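Local coordinates for SusD-like carbohydrate binding protein BF1063 (Bacteroides fragilis NCTC 9343, PDB 3I4G), which probably binds carbohydrate at the outer membrane, as other members of the SusD family do in capturing glycans for uptake, at residues A86-Y91 / T512-Q517; T94-I99 / T131-L136; E57-N62 / N71-I76. All coordinates share one frame; numbering follows the deposited sequence. Where two conformers were deposited one is given.

Contact 1: residues A86-Y91 / T512-Q517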
# COMPACT_ATOMS: atom_id res chain seq x y z
N ALA A 86 3.22 -18.14 8.21
CA ALA A 86 4.49 -17.48 8.46
C ALA A 86 4.43 -15.99 8.20
O ALA A 86 5.16 -15.23 8.84
CB ALA A 86 5.57 -18.08 7.58
N PHE A 87 3.58 -15.54 7.30
CA PHE A 87 3.52 -14.12 6.94
C PHE A 87 2.82 -13.33 8.02
O PHE A 87 3.30 -12.25 8.36
CB PHE A 87 2.87 -13.95 5.56
CG PHE A 87 3.69 -14.56 4.45
CD1 PHE A 87 3.61 -15.90 4.17
CD2 PHE A 87 4.59 -13.79 3.72
CE1 PHE A 87 4.39 -16.46 3.16
CE2 PHE A 87 5.36 -14.35 2.71
CZ PHE A 87 5.26 -15.66 2.42
N ILE A 88 1.73 -13.85 8.57
CA ILE A 88 1.08 -13.10 9.65
C ILE A 88 2.02 -13.07 10.85
O ILE A 88 2.04 -12.09 11.61
CB ILE A 88 -0.34 -13.59 10.04
CG1 ILE A 88 -0.33 -14.94 10.75
CG2 ILE A 88 -1.23 -13.58 8.78
CD1 ILE A 88 -1.73 -15.46 11.19
N LYS A 89 2.80 -14.13 11.09
CA LYS A 89 3.75 -14.08 12.20
C LYS A 89 4.80 -13.01 11.99
O LYS A 89 5.17 -12.32 12.96
CB LYS A 89 4.40 -15.45 12.43
CG LYS A 89 5.43 -15.50 13.54
CD LYS A 89 4.82 -15.25 14.90
CE LYS A 89 5.87 -15.06 16.00
NZ LYS A 89 6.73 -16.23 16.18
N ARG A 90 5.29 -12.81 10.76
CA ARG A 90 6.25 -11.72 10.50
C ARG A 90 5.65 -10.37 10.81
O ARG A 90 6.30 -9.52 11.42
CB ARG A 90 6.74 -11.68 9.05
CG ARG A 90 7.69 -12.80 8.62
CD ARG A 90 9.09 -12.63 9.16
NE ARG A 90 9.77 -11.47 8.60
CZ ARG A 90 10.91 -10.95 9.06
NH1 ARG A 90 11.55 -11.48 10.09
NH2 ARG A 90 11.43 -9.87 8.48
N TYR A 91 4.46 -10.10 10.29
CA TYR A 91 3.83 -8.81 10.56
C TYR A 91 3.70 -8.60 12.07
O TYR A 91 3.98 -7.52 12.58
CB TYR A 91 2.48 -8.71 9.90
CG TYR A 91 2.43 -8.41 8.42
CD1 TYR A 91 2.89 -7.20 7.93
CD2 TYR A 91 1.84 -9.28 7.52
CE1 TYR A 91 2.75 -6.85 6.59
CE2 TYR A 91 1.71 -8.96 6.16
CZ TYR A 91 2.15 -7.72 5.72
OH TYR A 91 1.96 -7.43 4.38
N THR A 512 -10.68 -10.91 9.83
CA THR A 512 -9.78 -10.82 10.98
C THR A 512 -8.70 -11.88 10.84
O THR A 512 -9.00 -13.07 10.60
CB THR A 512 -10.54 -11.06 12.28
OG1 THR A 512 -11.64 -10.14 12.39
CG2 THR A 512 -9.64 -10.81 13.48
N TRP A 513 -7.44 -11.50 11.00
CA TRP A 513 -6.35 -12.47 11.01
C TRP A 513 -6.30 -13.07 12.42
O TRP A 513 -6.44 -12.34 13.38
CB TRP A 513 -5.01 -11.83 10.72
CG TRP A 513 -4.85 -11.13 9.41
CD1 TRP A 513 -5.70 -11.09 8.35
CD2 TRP A 513 -3.67 -10.44 8.99
NE1 TRP A 513 -5.14 -10.36 7.32
CE2 TRP A 513 -3.88 -9.96 7.69
CE3 TRP A 513 -2.43 -10.20 9.61
CZ2 TRP A 513 -2.92 -9.22 7.01
CZ3 TRP A 513 -1.52 -9.46 8.98
CH2 TRP A 513 -1.75 -8.99 7.68
N PRO A 514 -6.07 -14.40 12.53
CA PRO A 514 -5.93 -15.01 13.85
C PRO A 514 -4.61 -14.60 14.51
O PRO A 514 -3.64 -14.25 13.84
CB PRO A 514 -5.90 -16.50 13.55
CG PRO A 514 -5.29 -16.56 12.17
CD PRO A 514 -5.85 -15.35 11.44
N ILE A 515 -4.58 -14.63 15.84
CA ILE A 515 -3.36 -14.43 16.55
C ILE A 515 -2.39 -15.55 16.14
O ILE A 515 -2.79 -16.70 16.06
CB ILE A 515 -3.61 -14.53 18.07
CG1 ILE A 515 -4.59 -13.48 18.60
CG2 ILE A 515 -2.28 -14.41 18.84
CD1 ILE A 515 -4.16 -12.06 18.41
N PRO A 516 -1.12 -15.22 15.87
CA PRO A 516 -0.22 -16.28 15.46
C PRO A 516 -0.16 -17.43 16.46
O PRO A 516 -0.17 -17.21 17.67
CB PRO A 516 1.13 -15.57 15.35
CG PRO A 516 0.77 -14.14 15.04
CD PRO A 516 -0.47 -13.90 15.82
N GLN A 517 -0.08 -18.64 15.94
CA GLN A 517 -0.17 -19.85 16.75
C GLN A 517 0.88 -19.88 17.85
O GLN A 517 0.58 -20.31 18.98
CB GLN A 517 -0.01 -21.11 15.89
CG GLN A 517 -0.31 -22.40 16.60
CD GLN A 517 -1.75 -22.48 17.03
OE1 GLN A 517 -2.66 -22.35 16.18
NE2 GLN A 517 -1.98 -22.71 18.33
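Apolar packing joins the first turn and a half of helix 86-109 to the extended, proline-rich loop that leads into helix 517-522, more than four hundred residues further along the chain. Ile88 sits at the middle and uses both branches. Its CG2 lies over one face of the Trp513 indole, off-centre toward the rim, 3.7 Å from CE3. The other branch leaves CB between backbone N and carbonyl carbon (chi1 70°), which carries CD1 to the Pro514 ring, 3.9 Å from its CG. Tyr91, one turn on, brings CD2 to within 3.6 Å of Trp513 CH2; the two ring planes are inclined at 41°. Both rings are fixed at their polar ends by other parts of the chain, Tyr91 OH by Gly52 O and Trp513 NE1 by Tyr455 OH. Toward the partly exposed margin, the Lys89 chain crosses Pro516 at about a right angle; Lys89 CD lies 3.7 Å from Pro516 CB, and Lys89 NZ goes on to Ser518 OG. No hydrogen bond spans the two segments. Pro516 is the N-cap residue of helix 517-522. The loop and that helix start thus close onto the helical N-terminal part of this SusD-family protein.

Contact 2: residues T94-I99 / T131-L136. With EDO (1,2-ethanediol), chain G.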
# COMPACT_ATOMS: atom_id res chain seq x y z
N THR A 94 7.42 -8.17 13.76
CA THR A 94 8.08 -6.91 13.45
C THR A 94 7.34 -5.75 14.13
O THR A 94 7.98 -4.78 14.59
CB THR A 94 8.23 -6.66 11.95
OG1 THR A 94 6.94 -6.59 11.33
CG2 THR A 94 9.09 -7.75 11.30
N SER A 95 6.02 -5.83 14.23
CA SER A 95 5.24 -4.79 14.91
C SER A 95 5.65 -4.68 16.36
O SER A 95 5.98 -3.60 16.86
CB SER A 95 3.75 -5.08 14.85
OG SER A 95 3.26 -5.11 13.50
N TYR A 96 5.60 -5.80 17.07
CA TYR A 96 5.89 -5.80 18.51
C TYR A 96 7.35 -5.54 18.79
O TYR A 96 7.70 -4.99 19.85
CB TYR A 96 5.32 -7.07 19.18
CG TYR A 96 3.84 -6.93 19.45
CD1 TYR A 96 3.38 -6.05 20.42
CD2 TYR A 96 2.88 -7.64 18.73
CE1 TYR A 96 2.00 -5.87 20.67
CE2 TYR A 96 1.54 -7.51 18.97
CZ TYR A 96 1.10 -6.62 19.95
OH TYR A 96 -0.26 -6.49 20.22
N LYS A 97 8.24 -5.91 17.88
CA LYS A 97 9.66 -5.55 18.04
C LYS A 97 9.80 -4.03 18.00
O LYS A 97 10.42 -3.44 18.89
CB LYS A 97 10.54 -6.20 16.98
CG LYS A 97 12.03 -6.05 17.22
CD LYS A 97 12.85 -7.00 16.38
CE LYS A 97 14.32 -7.00 16.81
N ARG A 98 9.21 -3.36 17.00
CA ARG A 98 9.31 -1.93 16.94
C ARG A 98 8.59 -1.30 18.15
O ARG A 98 9.15 -0.38 18.76
CB ARG A 98 8.71 -1.37 15.66
CG ARG A 98 8.68 0.13 15.76
CD ARG A 98 8.18 0.84 14.57
NE ARG A 98 9.15 0.95 13.50
CZ ARG A 98 9.05 0.34 12.34
NH1 ARG A 98 8.13 -0.58 12.14
NH2 ARG A 98 9.92 0.61 11.39
N ILE A 99 7.43 -1.80 18.54
CA ILE A 99 6.72 -1.27 19.69
C ILE A 99 7.62 -1.33 20.92
O ILE A 99 7.72 -0.35 21.67
CB ILE A 99 5.40 -2.02 19.91
CG1 ILE A 99 4.39 -1.63 18.81
CG2 ILE A 99 4.82 -1.74 21.33
CD1 ILE A 99 3.23 -2.64 18.69
N THR A 131 1.65 3.87 14.63
CA THR A 131 1.42 3.25 13.34
C THR A 131 1.40 1.73 13.48
O THR A 131 0.63 1.08 12.80
CB THR A 131 2.43 3.62 12.24
OG1 THR A 131 3.75 3.17 12.56
CG2 THR A 131 2.41 5.10 11.90
N GLN A 132 2.20 1.15 14.36
CA GLN A 132 2.19 -0.30 14.49
C GLN A 132 0.87 -0.78 15.03
O GLN A 132 0.33 -1.77 14.54
CB GLN A 132 3.35 -0.76 15.39
CG GLN A 132 4.71 -0.26 14.95
CD GLN A 132 5.04 -0.62 13.52
OE1 GLN A 132 5.45 -1.74 13.24
NE2 GLN A 132 4.87 0.34 12.60
N TYR A 133 0.33 -0.11 16.05
CA TYR A 133 -0.97 -0.47 16.58
C TYR A 133 -2.08 -0.24 15.54
O TYR A 133 -3.04 -0.98 15.51
CB TYR A 133 -1.25 0.26 17.91
CG TYR A 133 -0.48 -0.36 19.03
CD1 TYR A 133 -0.79 -1.63 19.46
CD2 TYR A 133 0.60 0.29 19.62
CE1 TYR A 133 -0.07 -2.23 20.47
CE2 TYR A 133 1.30 -0.29 20.67
CZ TYR A 133 0.96 -1.56 21.06
OH TYR A 133 1.67 -2.23 22.11
N PHE A 134 -1.95 0.78 14.69
CA PHE A 134 -2.90 1.04 13.63
C PHE A 134 -3.00 -0.15 12.69
O PHE A 134 -4.11 -0.60 12.38
CB PHE A 134 -2.49 2.33 12.87
CG PHE A 134 -3.18 2.49 11.55
CD1 PHE A 134 -4.44 3.04 11.45
CD2 PHE A 134 -2.58 2.03 10.39
CE1 PHE A 134 -5.08 3.12 10.26
CE2 PHE A 134 -3.22 2.12 9.17
CZ PHE A 134 -4.48 2.67 9.13
N TYR A 135 -1.88 -0.66 12.25
CA TYR A 135 -1.90 -1.83 11.38
C TYR A 135 -2.31 -3.12 12.12
O TYR A 135 -3.11 -3.89 11.61
CB TYR A 135 -0.56 -2.00 10.67
CG TYR A 135 -0.23 -0.93 9.67
CD1 TYR A 135 -0.90 -0.87 8.46
CD2 TYR A 135 0.78 -0.02 9.90
CE1 TYR A 135 -0.60 0.13 7.55
CE2 TYR A 135 1.08 0.97 9.00
CZ TYR A 135 0.37 1.04 7.83
OH TYR A 135 0.67 2.01 6.91
N LEU A 136 -1.81 -3.34 13.34
CA LEU A 136 -2.30 -4.48 14.11
C LEU A 136 -3.80 -4.46 14.28
O LEU A 136 -4.49 -5.48 14.13
CB LEU A 136 -1.61 -4.53 15.46
CG LEU A 136 -0.12 -4.87 15.49
CD1 LEU A 136 0.42 -4.56 16.86
CD2 LEU A 136 0.10 -6.32 15.11
C1 EDO G . 10.49 0.23 7.29
O1 EDO G . 10.69 -0.22 8.66
C2 EDO G . 11.14 1.56 7.05
O2 EDO G . 10.57 2.56 7.91
O HOH W 1 6.35 -3.60 11.21
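Gln132 OE1 is gripped by two donors: a water at 2.9 Å, which also donates to Thr94 OG1, and Arg98 NH1 at 3.1 Å. The arginine bond is weak, bent to 141° at the hydrogen, although OE1 lies at the edge of the guanidinium, near its plane. The two flat groups are turned 66° against each other, and Arg98 CD packs 3.6 Å from Gln132 CD. At the other end of the amide, NE2 donates to Thr131 OG1 almost in the amide plane, which fixes the flip of the glutamine. The stronger partner of Arg98 is Asp46, salt-bridged to NH1; NE and NH2 also reach Leu31 O and Tyr32 O, and NH2 holds an ethanediol, probably from the crystallisation liquor.

The other half of this antiparallel helix pair is apolar; the axes of segments 94-99 and 131-136 approach to 9.6 Å. Ile99 CG1 stands anti to the carbonyl carbon (chi1 -72°), and the extended branch carries CD1 over one face of the Tyr133 ring, 3.5 Å from CZ. Leu136 CD1 covers a face of Tyr96 in the same manner, 3.8 Å from CZ, while Leu136 CD2 packs beside the Ser95 side chain. The two tyrosines cross at about a right angle; Tyr96 OH bonds to Pro144 O and Tyr133 OH to Val146 O, in the chain that follows helix 116-139. The contact thus has two chemistries: methyl-on-ring packing ties the helices together on one side, while on the other a buried amide is satisfied by water, arginine and threonine, and the arginine's charge is probably balanced mainly by Asp46.

Contact 3: residues E57-N62 / N71-I76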
# COMPACT_ATOMS: atom_id res chain seq x y z
N GLU A 57 -0.92 -5.84 -2.36
CA GLU A 57 -1.86 -5.80 -3.47
C GLU A 57 -2.18 -7.22 -3.96
O GLU A 57 -3.24 -7.45 -4.54
CB GLU A 57 -1.33 -4.94 -4.62
CG GLU A 57 -2.38 -4.11 -5.28
CD GLU A 57 -2.73 -2.85 -4.55
OE1 GLU A 57 -2.46 -2.69 -3.35
OE2 GLU A 57 -3.37 -2.01 -5.17
N HIS A 58 -1.27 -8.15 -3.74
CA HIS A 58 -1.51 -9.56 -4.08
C HIS A 58 -2.65 -10.21 -3.32
O HIS A 58 -3.13 -11.28 -3.73
CB HIS A 58 -0.26 -10.43 -3.83
CG HIS A 58 0.95 -9.98 -4.56
ND1 HIS A 58 2.19 -10.56 -4.37
CD2 HIS A 58 1.14 -8.94 -5.41
CE1 HIS A 58 3.07 -9.93 -5.14
NE2 HIS A 58 2.47 -8.93 -5.76
N LEU A 59 -3.07 -9.58 -2.23
CA LEU A 59 -4.16 -10.07 -1.41
C LEU A 59 -5.49 -9.47 -1.82
O LEU A 59 -6.51 -9.77 -1.21
CB LEU A 59 -3.89 -9.67 0.05
CG LEU A 59 -2.54 -10.08 0.61
CD1 LEU A 59 -2.45 -9.68 2.11
CD2 LEU A 59 -2.22 -11.57 0.41
N SER A 60 -5.47 -8.59 -2.82
CA SER A 60 -6.63 -7.84 -3.24
C SER A 60 -7.08 -8.25 -4.64
O SER A 60 -6.43 -9.04 -5.31
CB SER A 60 -6.31 -6.33 -3.27
OG SER A 60 -5.55 -5.95 -4.38
N ASP A 61 -8.19 -7.66 -5.05
CA ASP A 61 -8.74 -7.81 -6.38
C ASP A 61 -7.89 -7.16 -7.49
O ASP A 61 -8.18 -7.36 -8.66
CB ASP A 61 -10.22 -7.33 -6.44
CG ASP A 61 -10.45 -5.95 -5.89
OD1 ASP A 61 -9.60 -5.41 -5.14
OD2 ASP A 61 -11.54 -5.40 -6.15
N ASN A 62 -6.86 -6.42 -7.13
CA ASN A 62 -5.99 -5.77 -8.09
C ASN A 62 -4.87 -6.62 -8.64
O ASN A 62 -4.33 -6.29 -9.71
CB ASN A 62 -5.32 -4.52 -7.46
CG ASN A 62 -6.23 -3.32 -7.33
OD1 ASN A 62 -7.34 -3.30 -7.87
ND2 ASN A 62 -5.73 -2.29 -6.68
N ASN A 71 0.73 -20.49 -2.09
CA ASN A 71 1.70 -19.71 -1.35
C ASN A 71 1.01 -19.14 -0.10
O ASN A 71 -0.06 -18.57 -0.19
CB ASN A 71 2.27 -18.57 -2.16
CG ASN A 71 3.28 -17.80 -1.36
OD1 ASN A 71 2.93 -16.82 -0.75
ND2 ASN A 71 4.49 -18.32 -1.29
N PRO A 72 1.61 -19.27 1.10
CA PRO A 72 0.89 -18.81 2.31
C PRO A 72 0.61 -17.32 2.37
O PRO A 72 -0.33 -16.91 3.05
CB PRO A 72 1.81 -19.29 3.45
CG PRO A 72 2.54 -20.48 2.86
CD PRO A 72 2.82 -20.03 1.42
N PHE A 73 1.35 -16.48 1.64
CA PHE A 73 1.02 -15.06 1.64
C PHE A 73 -0.32 -14.85 0.96
O PHE A 73 -1.21 -14.22 1.50
CB PHE A 73 2.11 -14.26 0.92
CG PHE A 73 1.93 -12.77 0.97
CD1 PHE A 73 1.93 -12.07 2.17
CD2 PHE A 73 1.85 -12.04 -0.22
CE1 PHE A 73 1.83 -10.69 2.17
CE2 PHE A 73 1.76 -10.69 -0.21
CZ PHE A 73 1.77 -10.01 0.97
N PHE A 74 -0.48 -15.44 -0.21
CA PHE A 74 -1.76 -15.38 -0.93
C PHE A 74 -2.90 -15.96 -0.10
O PHE A 74 -4.05 -15.47 -0.14
CB PHE A 74 -1.61 -16.12 -2.27
CG PHE A 74 -2.86 -16.17 -3.08
CD1 PHE A 74 -3.21 -15.11 -3.93
CD2 PHE A 74 -3.69 -17.26 -3.01
CE1 PHE A 74 -4.38 -15.18 -4.70
CE2 PHE A 74 -4.82 -17.32 -3.80
CZ PHE A 74 -5.15 -16.29 -4.64
N LYS A 75 -2.60 -16.96 0.72
CA LYS A 75 -3.62 -17.58 1.54
C LYS A 75 -4.19 -16.65 2.61
O LYS A 75 -5.25 -16.95 3.15
CB LYS A 75 -3.10 -18.85 2.20
CG LYS A 75 -2.86 -19.96 1.24
CD LYS A 75 -2.47 -21.22 2.02
CE LYS A 75 -2.15 -22.37 1.12
NZ LYS A 75 -1.88 -23.63 1.89
N ILE A 76 -3.55 -15.52 2.92
CA ILE A 76 -4.08 -14.59 3.91
C ILE A 76 -5.50 -14.20 3.57
O ILE A 76 -6.33 -14.10 4.49
CB ILE A 76 -3.18 -13.35 4.01
CG1 ILE A 76 -1.89 -13.75 4.75
CG2 ILE A 76 -3.91 -12.24 4.76
CD1 ILE A 76 -0.82 -12.70 4.75
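A 3-10 turn, residues 57-59, packs against the first turns of helix 72-78, and Leu59 is the side chain that bridges them. Its CD2 lies over the centre of one face of the Phe73 ring, a CH-pi contact 10° off the ring normal and 4.1 Å from CE2. Phe73 CG stands anti to N and beside the carbonyl carbon (chi1 -175°), and Leu59 CD2 thereby meets both the ring and, at a tight 3.0 Å, Phe73 O. The other methyl, CD1, meets Ile76 CG2 at 4.0 Å. The His58 and Phe73 side chains run at about a right angle to each other, with His58 CB 4.2 Å from Phe73 CE2, and His58 ND1 bonds to Asp65. His58 O approaches Phe74 CD1 at 3.8 Å and takes a hydrogen bond from Arg503.

Each segment also bonds its own backbone. Asn71 OD1 accepts from Phe73 N at 2.9 Å, from above the amide carbonyl plane, and so caps the helix. Ser60 OG bonds to Glu57 O and accepts from Asn62 N at 3.1 Å. The contact is a leucine set on the aromatic side of an Asn-capped helix, with an ST turn carrying the chain toward strand 63-65.

How the contacts relate
All three contacts are largely buried; exposure appears at the Lys89 and Pro514 margin of contact 1 and at Tyr96 in contact 2. Contacts 1 and 2 use successive parts of helix 86-109, the first against the distant C-terminal loop, the second against helix 116-139, the next helix in the chain. Contact 3 lies about 14 Å from contact 1, centre to centre, and touches it directly: Phe87 meets Pro72 and Phe73, and Trp513 NE1 packs 3.4 Å from Ile76 CG2. Contacts 2 and 3 do not meet. Contacts 1 and 3 are held across their segments by packing alone, whereas contact 2 adds a buried network of amide, water and guanidinium.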